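Local coordinates for F-actin-capping protein subunit alpha (Plasmodium berghei, PDB 7A0H), which probably caps the fast-growing barbed ends of actin filaments without needing calcium, here in the form of an asymmetric homodimer of alpha subunits, at residues Glu73-Gly77 / Asn78-His82; Lys115-Val118 / Ala119-Lys123; Asp260-Tyr263 / Asp264-Leu268. All blocks are in the same frame, centred on the assembly; numbering follows the deposited sequence. Where two conformers were deposited one is given.

In the fold
The three contacts lie in series along the chain and none touches another, yet the fold links them. Contact 1, a tight hairpin, feeds through strand 79-82 into Pro83 and Asn84, which Arg117 of contact 2 meets; the two centres are 19 Å apart and their nearest atoms about 6 Å. Contact 2 belongs to helix 112-131, which packs on the first turns of helix 243-266, while contact 3 lies at the C-terminal end of that same helix, 29 Å away between centres. Contacts 1 and 3, with centres 34 Å apart, flank the centre of the chain from opposite sides. Of the three, only contact 3 touches the second subunit.

Contact 1. Residues Glu73-Gly77 / Asn78-His82; sequences ESKSG and NLYLH
Lys75 and Tyr80 face each other as a non-hydrogen-bonded antiparallel pair, and their side chains run side by side in the same direction. Being paired on one face of the sheet, and with matching first torsions that set CG beside the backbone N (chi1 -66° in Lys75, -65° in Tyr80), lysine and ring leave the strands on a common course. Lys75 CG passes Tyr80 CE1 at 3.9 Å, approaching the ring obliquely. Two further bends, at chi3 and chi4, curl the lysine until Lys75 NZ lies 3.9 Å from Tyr80 OH. The two polar ends share a partner: Glu54 OE2 makes a salt bridge with the ammonium and a hydrogen bond with the phenol.

Ser74 approaches the same ring differently. Its OG sits at the ring edge near the ring plane, 3.4 Å from Tyr80 CD1. The hydroxyl's strongest polar partner is the carbonyl of Ile69, which ties the hairpin back to the preceding strand, while His93 meets the buried ring at a steep angle. On the other face of the hairpin are Ser76 and Leu79, with Leu79 packing on Leu88 and Asn90.

The backbone closes the unit with Ser76 and Leu79 bonded to each other in both directions: Ser76 N reaches Leu79 O at 2.6 Å in an almost straight bond (172°), and Leu79 N returns to Ser76 O over the same 2.6 Å. Beyond them, Leu81 N donates to Ser74 O at 2.9 Å. Gly77 takes the turn's first corner with a positive phi, and Asn78 the second. This is the classic two-residue beta hairpin closed by a type II' turn, here at the edge of a four-stranded antiparallel sheet.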
loop_
_atom_site.group_PDB
_atom_site.type_symbol
_atom_site.label_atom_id
_atom_site.label_comp_id
_atom_site.label_asym_id
_atom_site.label_seq_id
_atom_site.Cartn_x
_atom_site.Cartn_y
_atom_site.Cartn_z
ATOM N N GLU A 73 8.936 21.553 12.315
ATOM C CA GLU A 73 9.965 22.145 13.167
ATOM C C GLU A 73 10.843 23.119 12.388
ATOM O O GLU A 73 11.412 24.059 12.974
ATOM C CB GLU A 73 10.761 20.981 13.801
ATOM C CG GLU A 73 9.942 20.242 14.880
ATOM C CD GLU A 73 9.085 19.028 14.387
ATOM O OE1 GLU A 73 9.174 18.564 13.219
ATOM O OE2 GLU A 73 8.270 18.536 15.211
ATOM N N SER A 74 11.003 22.921 11.079
ATOM C CA SER A 74 11.785 23.901 10.356
ATOM C C SER A 74 10.941 25.076 9.875
ATOM O O SER A 74 11.530 26.085 9.497
ATOM C CB SER A 74 12.495 23.276 9.145
ATOM O OG SER A 74 11.594 22.659 8.215
ATOM N N LYS A 75 9.598 24.998 9.979
ATOM C CA LYS A 75 8.748 25.992 9.356
ATOM C C LYS A 75 9.031 27.343 9.959
ATOM O O LYS A 75 9.060 27.506 11.179
ATOM C CB LYS A 75 7.236 25.725 9.534
ATOM C CG LYS A 75 6.647 24.496 8.868
ATOM C CD LYS A 75 5.114 24.504 8.947
ATOM C CE LYS A 75 4.448 25.746 8.256
ATOM N NZ LYS A 75 4.945 26.093 6.886
ATOM N N SER A 76 9.193 28.322 9.109
ATOM C CA SER A 76 9.325 29.683 9.587
ATOM C C SER A 76 8.532 30.573 8.640
ATOM O O SER A 76 8.939 30.813 7.492
ATOM C CB SER A 76 10.799 30.060 9.656
ATOM O OG SER A 76 10.913 31.280 10.377
ATOM N N GLY A 77 7.419 31.087 9.145
ATOM C CA GLY A 77 6.457 31.778 8.283
ATOM C C GLY A 77 5.978 30.837 7.206
ATOM O O GLY A 77 5.403 29.763 7.451
ATOM N N ASN A 78 6.289 31.175 5.977
ATOM C CA ASN A 78 6.041 30.292 4.852
ATOM C C ASN A 78 7.341 29.742 4.303
ATOM O O ASN A 78 7.356 29.106 3.229
ATOM C CB ASN A 78 5.237 31.085 3.823
ATOM C CG ASN A 78 3.937 31.679 4.434
ATOM O OD1 ASN A 78 2.990 30.949 4.765
ATOM N ND2 ASN A 78 3.929 33.001 4.643
ATOM N N LEU A 79 8.435 29.994 5.023
ATOM C CA LEU A 79 9.803 29.582 4.714
ATOM C C LEU A 79 10.226 28.428 5.644
ATOM O O LEU A 79 9.477 27.951 6.513
ATOM C CB LEU A 79 10.724 30.821 4.794
ATOM C CG LEU A 79 10.193 32.107 4.029
ATOM C CD1 LEU A 79 11.104 33.300 4.013
ATOM C CD2 LEU A 79 9.876 31.833 2.582
ATOM N N TYR A 80 11.458 27.954 5.447
ATOM C CA TYR A 80 12.013 26.794 6.131
ATOM C C TYR A 80 13.414 27.159 6.595
ATOM O O TYR A 80 14.225 27.612 5.792
ATOM C CB TYR A 80 12.060 25.543 5.216
ATOM C CG TYR A 80 10.640 25.129 4.881
ATOM C CD1 TYR A 80 9.910 24.392 5.786
ATOM C CD2 TYR A 80 10.005 25.562 3.671
ATOM C CE1 TYR A 80 8.615 24.068 5.537
ATOM C CE2 TYR A 80 8.660 25.222 3.375
ATOM C CZ TYR A 80 7.975 24.525 4.317
ATOM O OH TYR A 80 6.704 24.212 4.014
ATOM N N LEU A 81 13.737 26.870 7.868
ATOM C CA LEU A 81 15.018 27.300 8.416
ATOM C C LEU A 81 16.068 26.266 8.092
ATOM O O LEU A 81 15.833 25.047 8.184
ATOM C CB LEU A 81 14.962 27.511 9.930
ATOM C CG LEU A 81 16.259 28.000 10.612
ATOM C CD1 LEU A 81 16.598 29.446 10.246
ATOM C CD2 LEU A 81 16.157 27.855 12.134
ATOM N N HIS A 82 17.189 26.741 7.663
ATOM C CA HIS A 82 18.376 25.913 7.792
ATOM C C HIS A 82 19.193 26.436 9.002
ATOM O O HIS A 82 19.812 27.489 8.900
ATOM C CB HIS A 82 19.197 25.991 6.512
ATOM C CG HIS A 82 20.344 25.032 6.476
ATOM N ND1 HIS A 82 21.504 25.241 7.181
ATOM C CD2 HIS A 82 20.542 23.921 5.724
ATOM C CE1 HIS A 82 22.386 24.313 6.839
ATOM N NE2 HIS A 82 21.820 23.487 5.979
#

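Contact 2. Residues Lys115-Val118 / Ala119-Lys123; sequences KYRV and ACNNK
Arg117 and Asn121 both hold CG anti to the backbone N (chi1 -168° and 171°), which sends their side chains out from the same flank of the helix, one turn apart. A bend at chi3 of Arg117 (68°) then swings the guanidinium along the helix, and Arg117 NH1 comes within 4.2 Å of Asn121 CB, approached obliquely. The polar ends meet through water: one molecule donates to Asn121 OD1 at 2.6 Å and, lying in the guanidinium plane at its edge, accepts a weak bond from Arg117 NH1 at 2.8 Å. Asn84 makes a second bridge beside it, its OD1 taking a bond from NH1 and its ND2 giving one to Asn121 OD1, and with Val162 O also bonded to NH1 and Glu114 paired with NE, the rotation of the buried guanidinium is fixed from several sides.

The other end of the asparagine amide is used along the helix. Asn121 ND2 donates to Asn122 OD1 at 3.2 Å, tilted somewhat out of its own amide plane. The Asn122 amide folds back until Asn122 CG is 3.3 Å from Val118 O, the carbonyl that accepts the Asn122 backbone N. Alongside, Val118 points the same way and its CG1 stands 4.0 Å from Asn122 ND2.

Beneath these side chains run the regular i to i+4 backbone bonds, among them Cys120 N to Tyr116 O at 2.8 Å. The buried side of the helix thus carries an aromatic and apolar patch, Tyr116 edge-to-face with Phe200 and Phe246 and Cys120 resting on Leu173 and Leu175, next to the buried polar cluster of Arg117, Asn121, Asn84 and water. Lys115 and Asn122 lie toward solvent, as expected of an alpha helix packed on a five-stranded antiparallel sheet beside helix 243-266.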
loop_
_atom_site.group_PDB
_atom_site.type_symbol
_atom_site.label_atom_id
_atom_site.label_comp_id
_atom_site.label_asym_id
_atom_site.label_seq_id
_atom_site.Cartn_x
_atom_site.Cartn_y
_atom_site.Cartn_z
ATOM N N LYS A 115 23.958 27.795 21.982
ATOM C CA LYS A 115 25.132 27.006 22.346
ATOM C C LYS A 115 24.737 25.552 22.568
ATOM O O LYS A 115 25.410 24.627 22.091
ATOM C CB LYS A 115 25.751 27.600 23.614
ATOM C CG LYS A 115 26.595 28.859 23.446
ATOM C CD LYS A 115 27.244 29.256 24.809
ATOM C CE LYS A 115 28.010 30.586 24.745
ATOM N NZ LYS A 115 27.798 31.452 25.973
ATOM N N TYR A 116 23.570 25.323 23.157
ATOM C CA TYR A 116 23.055 23.962 23.219
ATOM C C TYR A 116 22.876 23.372 21.828
ATOM O O TYR A 116 23.285 22.229 21.581
ATOM C CB TYR A 116 21.741 24.004 23.973
ATOM C CG TYR A 116 21.860 23.973 25.486
ATOM C CD1 TYR A 116 21.979 22.776 26.178
ATOM C CD2 TYR A 116 21.876 25.132 26.217
ATOM C CE1 TYR A 116 22.056 22.728 27.579
ATOM C CE2 TYR A 116 21.953 25.105 27.589
ATOM C CZ TYR A 116 22.061 23.891 28.258
ATOM O OH TYR A 116 22.138 23.847 29.592
ATOM N N ARG A 117 22.277 24.163 20.898
ATOM C CA ARG A 117 21.983 23.688 19.539
ATOM C C ARG A 117 23.272 23.363 18.810
ATOM O O ARG A 117 23.374 22.337 18.100
ATOM C CB ARG A 117 21.164 24.762 18.757
ATOM C CG ARG A 117 20.523 24.217 17.379
ATOM C CD ARG A 117 20.191 25.339 16.344
ATOM N NE ARG A 117 21.437 25.905 15.861
ATOM C CZ ARG A 117 22.263 25.322 14.998
ATOM N NH1 ARG A 117 21.977 24.150 14.438
ATOM N NH2 ARG A 117 23.374 25.964 14.687
ATOM N N VAL A 118 24.248 24.255 18.927
ATOM C CA VAL A 118 25.507 24.024 18.221
ATOM C C VAL A 118 26.123 22.717 18.726
ATOM O O VAL A 118 26.514 21.853 17.917
ATOM C CB VAL A 118 26.456 25.205 18.385
ATOM C CG1 VAL A 118 27.821 24.848 17.922
ATOM C CG2 VAL A 118 25.948 26.500 17.517
ATOM N N ALA A 119 26.188 22.549 20.073
ATOM C CA ALA A 119 26.783 21.347 20.651
ATOM C C ALA A 119 25.990 20.106 20.241
ATOM O O ALA A 119 26.554 19.061 19.870
ATOM C CB ALA A 119 26.801 21.439 22.193
ATOM N N CYS A 120 24.672 20.167 20.364
ATOM C CA CYS A 120 23.925 19.011 19.910
ATOM C C CYS A 120 24.124 18.756 18.422
ATOM O O CYS A 120 24.181 17.597 18.009
ATOM C CB CYS A 120 22.482 19.167 20.188
ATOM S SG CYS A 120 21.970 19.068 21.935
ATOM N N ASN A 121 24.354 19.808 17.639
ATOM C CA ASN A 121 24.563 19.642 16.206
ATOM C C ASN A 121 25.867 18.898 15.935
ATOM O O ASN A 121 25.922 17.977 15.102
ATOM C CB ASN A 121 24.592 21.029 15.525
ATOM C CG ASN A 121 25.008 20.940 14.087
ATOM O OD1 ASN A 121 24.215 20.529 13.253
ATOM N ND2 ASN A 121 26.275 21.219 13.802
ATOM N N ASN A 122 26.954 19.329 16.588
ATOM C CA ASN A 122 28.256 18.678 16.396
ATOM C C ASN A 122 28.257 17.217 16.807
ATOM O O ASN A 122 28.838 16.374 16.112
ATOM C CB ASN A 122 29.332 19.388 17.215
ATOM C CG ASN A 122 29.408 20.823 16.845
ATOM O OD1 ASN A 122 28.821 21.202 15.808
ATOM N ND2 ASN A 122 30.087 21.623 17.633
ATOM N N LYS A 123 27.602 16.891 17.919
ATOM C CA LYS A 123 27.602 15.494 18.345
ATOM C C LYS A 123 26.735 14.651 17.389
ATOM O O LYS A 123 27.074 13.491 17.109
ATOM C CB LYS A 123 26.987 15.351 19.736
ATOM C CG LYS A 123 27.754 15.976 20.892
ATOM C CD LYS A 123 29.243 15.781 20.772
ATOM C CE LYS A 123 29.995 16.520 21.945
ATOM N NZ LYS A 123 31.476 16.284 21.729
HETATM O O HOH W 1 22.057 21.888 12.734
#

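Contact 3. Residues Asp260-Tyr263 / Asp264-Leu268; sequences DVLY and DLNHL
Tyr263 O is gripped twice by one residue: His267 ND1 donates to it at 2.7 Å, and the backbone N of His267 adds a weak bond at 3.1 Å. The setting is the C-terminal turn of the long alpha helix 243-266, where a side chain folds back to share a carbonyl with its own backbone. The imidazole, with CG beside its backbone N (chi1 -66°), also lies over one face of the Tyr263 ring as an offset stack, centroids 3.8 Å apart and planes at 25°. The bond and the stack together hold the imidazole's rotation.

The carboxylate of Asp264 meets the same tyrosine at its edge: Asp264 OD1 lies in the plane of the Tyr263 ring, 3.9 Å from Tyr263 CD2. Asp264 OD2 and, in the conformer described, Asp260 OD2 both form salt bridges with Lys231 NZ, which probably offsets the charge of the two acids.

On the buried flank, Val261 and Leu265 run alongside each other, with Val261 CG1 4.0 Å from Leu265 CG. The second subunit covers the neighbouring residues: its Leu286 rests on Leu262 and its Ile284 on Leu265. The contact ends across the dimer interface, where Leu265 O accepts a hydrogen bond from NE of Arg281 of the second subunit.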
loop_
_atom_site.group_PDB
_atom_site.type_symbol
_atom_site.label_atom_id
_atom_site.label_comp_id
_atom_site.label_asym_id
_atom_site.label_seq_id
_atom_site.Cartn_x
_atom_site.Cartn_y
_atom_site.Cartn_z
ATOM N N ASP A 260 18.342 -0.367 19.090
ATOM C CA ASP A 260 17.185 -1.192 19.461
ATOM C C ASP A 260 16.277 -1.457 18.251
ATOM O O ASP A 260 15.710 -2.555 18.134
ATOM C CB ASP A 260 16.472 -0.496 20.638
ATOM C CG ASP A 260 15.243 -1.279 21.182
ATOM O OD1 ASP A 260 15.273 -2.542 21.316
ATOM O OD2 ASP A 260 14.233 -0.585 21.531
ATOM N N VAL A 261 16.153 -0.491 17.316
ATOM C CA VAL A 261 15.349 -0.725 16.100
ATOM C C VAL A 261 16.065 -1.726 15.196
ATOM O O VAL A 261 15.456 -2.655 14.640
ATOM C CB VAL A 261 15.081 0.611 15.352
ATOM C CG1 VAL A 261 14.504 0.349 13.935
ATOM C CG2 VAL A 261 14.141 1.523 16.139
ATOM N N LEU A 262 17.379 -1.568 15.066
ATOM C CA LEU A 262 18.163 -2.524 14.302
ATOM C C LEU A 262 17.924 -3.912 14.822
ATOM O O LEU A 262 17.706 -4.859 14.061
ATOM C CB LEU A 262 19.631 -2.185 14.420
ATOM C CG LEU A 262 20.574 -2.896 13.480
ATOM C CD1 LEU A 262 21.951 -2.249 13.513
ATOM C CD2 LEU A 262 20.666 -4.325 13.887
ATOM N N TYR A 263 17.900 -4.045 16.123
ATOM C CA TYR A 263 17.667 -5.355 16.692
ATOM C C TYR A 263 16.264 -5.826 16.355
ATOM O O TYR A 263 16.075 -6.982 15.995
ATOM C CB TYR A 263 17.881 -5.295 18.191
ATOM C CG TYR A 263 17.481 -6.578 18.844
ATOM C CD1 TYR A 263 18.398 -7.599 19.066
ATOM C CD2 TYR A 263 16.158 -6.773 19.236
ATOM C CE1 TYR A 263 17.996 -8.784 19.697
ATOM C CE2 TYR A 263 15.741 -7.934 19.832
ATOM C CZ TYR A 263 16.657 -8.954 20.055
ATOM O OH TYR A 263 16.196 -10.104 20.645
ATOM N N ASP A 264 15.273 -4.932 16.487
ATOM C CA ASP A 264 13.892 -5.291 16.171
ATOM C C ASP A 264 13.717 -5.765 14.741
ATOM O O ASP A 264 13.025 -6.745 14.486
ATOM C CB ASP A 264 12.993 -4.090 16.392
ATOM C CG ASP A 264 12.713 -3.866 17.811
ATOM O OD1 ASP A 264 12.851 -4.849 18.558
ATOM O OD2 ASP A 264 12.285 -2.747 18.157
ATOM N N LEU A 265 14.312 -5.064 13.796
ATOM C CA LEU A 265 14.125 -5.351 12.387
ATOM C C LEU A 265 14.828 -6.640 12.032
ATOM O O LEU A 265 14.329 -7.446 11.213
ATOM C CB LEU A 265 14.639 -4.172 11.556
ATOM C CG LEU A 265 13.818 -2.894 11.642
ATOM C CD1 LEU A 265 14.107 -1.909 10.512
ATOM C CD2 LEU A 265 12.388 -3.251 11.620
ATOM N N ASN A 266 16.015 -6.831 12.609
ATOM C CA ASN A 266 16.750 -8.079 12.454
ATOM C C ASN A 266 16.057 -9.284 13.099
ATOM O O ASN A 266 16.496 -10.425 12.851
ATOM C CB ASN A 266 18.182 -7.948 13.032
ATOM C CG ASN A 266 19.143 -7.224 12.062
ATOM O OD1 ASN A 266 18.808 -6.932 10.906
ATOM N ND2 ASN A 266 20.352 -6.978 12.521
ATOM N N HIS A 267 15.039 -9.098 13.956
ATOM C CA HIS A 267 14.298 -10.249 14.499
ATOM C C HIS A 267 12.840 -10.362 14.034
ATOM O O HIS A 267 12.022 -11.006 14.711
ATOM C CB HIS A 267 14.370 -10.234 16.024
ATOM C CG HIS A 267 15.753 -10.468 16.542
ATOM N ND1 HIS A 267 16.773 -9.557 16.370
ATOM C CD2 HIS A 267 16.313 -11.558 17.114
ATOM C CE1 HIS A 267 17.890 -10.044 16.883
ATOM N NE2 HIS A 267 17.633 -11.253 17.348
ATOM N N LEU A 268 12.473 -9.694 12.951
ATOM C CA LEU A 268 11.175 -9.924 12.346
ATOM C C LEU A 268 11.238 -11.213 11.559
ATOM O O LEU A 268 12.254 -11.499 10.921
ATOM C CB LEU A 268 10.827 -8.789 11.399
ATOM C CG LEU A 268 10.681 -7.467 12.137
ATOM C CD1 LEU A 268 10.395 -6.443 11.142
ATOM C CD2 LEU A 268 9.582 -7.555 13.146
#